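PDB 6R3W: UPF0678 fatty acid-binding protein-like protein ERS007657_00996 from Mycobacterium tuberculosis, which binds one heme b in a beta-barrel and probably scavenges peroxynitrite by isomerising it to nitrate. Local coordinates for residues 14-19 against 134-139. Sequence-based numbering, arbitrary orientation.
Sequences PLLGSW and IDGDEL
At the end of the nitrobindin beta-barrel (calycin fold) away from the heme, W19 and L139 sit with their CA atoms 7.7 Å apart. Residues 14-19 run from the end of a 3-10 helix into the first strand, with W19 in the GXWXGXG motif; 134-139 form a hairpin whose type II' turn, D135 to E138, is closed by the backbone hydrogen bonds E138 N to D135 O and D135 N to E138 O. The two segments are not strand neighbours: 153-162 lies between them in the barrel, and its R162 forms a salt bridge to D137 OD1 and hydrogen bonds to P14 O and G136 O, tying both segments together. L139 CB lies over the six-membered ring of W19, 3.9 Å from the centroid and 28° off the normal, a CH-pi contact; with CG anti to the backbone N (chi1 -177°), L139 also lays CD1 over the same indole. I134 uses both branches: CG2 approaches W19 CH2 (4.2 Å), while CG1 meets L15 CD1 at 3.8 Å. D137 O comes obliquely to W19 CZ3, at 3.4 Å. The ring is also held from its own segment, which helps set its rotation: W19 NE1 donates to L15 O at 2.9 Å, nearly straight (169°), with the oxygen in the indole plane.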
loop_
_atom_site.group_PDB
_atom_site.type_symbol
_atom_site.label_atom_id
_atom_site.label_comp_id
_atom_site.label_asym_id
_atom_site.label_seq_id
_atom_site.Cartn_x
_atom_site.Cartn_y
_atom_site.Cartn_z
ATOM N N PRO A 14 -5.664 9.495 11.183
ATOM C CA PRO A 14 -5.206 8.337 11.952
ATOM C C PRO A 14 -4.068 7.540 11.276
ATOM O O PRO A 14 -3.439 6.742 11.941
ATOM C CB PRO A 14 -6.475 7.471 12.091
ATOM C CG PRO A 14 -7.593 8.495 12.105
ATOM C CD PRO A 14 -7.148 9.494 11.048
ATOM N N LEU A 15 -3.861 7.715 9.980
ATOM C CA LEU A 15 -2.776 6.983 9.295
ATOM C C LEU A 15 -1.411 7.546 9.709
ATOM O O LEU A 15 -0.410 6.826 9.613
ATOM C CB LEU A 15 -2.960 7.073 7.776
ATOM C CG LEU A 15 -3.906 6.061 7.126
ATOM C CD1 LEU A 15 -5.331 6.214 7.632
ATOM C CD2 LEU A 15 -3.850 6.202 5.608
ATOM N N LEU A 16 -1.345 8.816 10.071
ATOM C CA LEU A 16 -0.052 9.471 10.342
ATOM C C LEU A 16 0.702 8.702 11.430
ATOM O O LEU A 16 0.109 8.405 12.487
ATOM C CB LEU A 16 -0.291 10.910 10.768
ATOM C CG LEU A 16 -0.780 11.843 9.667
ATOM C CD1 LEU A 16 -1.258 13.158 10.263
ATOM C CD2 LEU A 16 0.307 12.089 8.630
ATOM N N GLY A 17 1.990 8.510 11.218
ATOM C CA GLY A 17 2.895 7.872 12.166
ATOM C C GLY A 17 3.552 6.627 11.600
ATOM O O GLY A 17 3.618 6.463 10.352
ATOM N N SER A 18 4.110 5.833 12.498
ATOM C CA SER A 18 4.953 4.676 12.182
ATOM C C SER A 18 4.190 3.411 12.526
ATOM O O SER A 18 3.501 3.381 13.555
ATOM C CB SER A 18 6.249 4.744 12.926
ATOM O OG SER A 18 7.058 5.801 12.423
ATOM N N TRP A 19 4.295 2.424 11.658
ATOM C CA TRP A 19 3.562 1.155 11.742
ATOM C C TRP A 19 4.554 0.012 11.551
ATOM O O TRP A 19 5.410 0.129 10.673
ATOM C CB TRP A 19 2.460 1.115 10.679
ATOM C CG TRP A 19 1.452 2.218 10.807
ATOM C CD1 TRP A 19 1.530 3.476 10.282
ATOM C CD2 TRP A 19 0.173 2.132 11.444
ATOM N NE1 TRP A 19 0.403 4.189 10.581
ATOM C CE2 TRP A 19 -0.449 3.394 11.309
ATOM C CE3 TRP A 19 -0.480 1.135 12.164
ATOM C CZ2 TRP A 19 -1.728 3.646 11.809
ATOM C CZ3 TRP A 19 -1.740 1.383 12.654
ATOM C CH2 TRP A 19 -2.334 2.636 12.528
ATOM N N ILE A 134 -7.763 0.572 8.629
ATOM C CA ILE A 134 -7.166 1.119 9.867
ATOM C C ILE A 134 -8.262 1.091 10.944
ATOM O O ILE A 134 -9.305 1.722 10.758
ATOM C CB ILE A 134 -6.565 2.532 9.672
ATOM C CG1 ILE A 134 -5.342 2.549 8.739
ATOM C CG2 ILE A 134 -6.216 3.126 11.031
ATOM C CD1 ILE A 134 -5.637 2.261 7.288
ATOM N N ASP A 135 -8.070 0.272 11.961
ATOM C CA ASP A 135 -9.021 0.085 13.079
ATOM C C ASP A 135 -8.283 0.424 14.369
ATOM O O ASP A 135 -7.453 -0.371 14.804
ATOM C CB ASP A 135 -9.576 -1.337 13.065
ATOM C CG ASP A 135 -10.589 -1.618 14.143
ATOM O OD1 ASP A 135 -10.792 -0.743 14.988
ATOM O OD2 ASP A 135 -11.165 -2.720 14.120
ATOM N N GLY A 136 -8.424 1.653 14.834
ATOM C CA GLY A 136 -7.645 2.115 15.991
ATOM C C GLY A 136 -6.153 2.061 15.712
ATOM O O GLY A 136 -5.681 2.856 14.889
ATOM N N ASP A 137 -5.420 1.198 16.418
ATOM C CA ASP A 137 -3.949 1.094 16.305
ATOM C C ASP A 137 -3.545 -0.123 15.461
ATOM O O ASP A 137 -2.359 -0.464 15.473
ATOM C CB ASP A 137 -3.303 0.998 17.678
ATOM C CG ASP A 137 -3.348 2.290 18.470
ATOM O OD1 ASP A 137 -3.705 3.344 17.891
ATOM O OD2 ASP A 137 -3.055 2.229 19.676
ATOM N N GLU A 138 -4.465 -0.683 14.681
ATOM C CA GLU A 138 -4.205 -1.832 13.788
ATOM C C GLU A 138 -4.399 -1.385 12.342
ATOM O O GLU A 138 -5.512 -0.964 11.997
ATOM C CB GLU A 138 -5.143 -2.975 14.153
ATOM C CG GLU A 138 -4.951 -4.224 13.315
ATOM C CD GLU A 138 -6.143 -5.162 13.352
ATOM O OE1 GLU A 138 -6.082 -6.133 14.103
ATOM O OE2 GLU A 138 -7.206 -4.780 12.799
ATOM N N LEU A 139 -3.410 -1.649 11.506
ATOM C CA LEU A 139 -3.521 -1.419 10.051
ATOM C C LEU A 139 -3.381 -2.754 9.351
ATOM O O LEU A 139 -2.375 -3.434 9.579
ATOM C CB LEU A 139 -2.437 -0.446 9.599
ATOM C CG LEU A 139 -2.471 -0.053 8.118
ATOM C CD1 LEU A 139 -1.699 1.240 7.915
ATOM C CD2 LEU A 139 -1.920 -1.151 7.212
#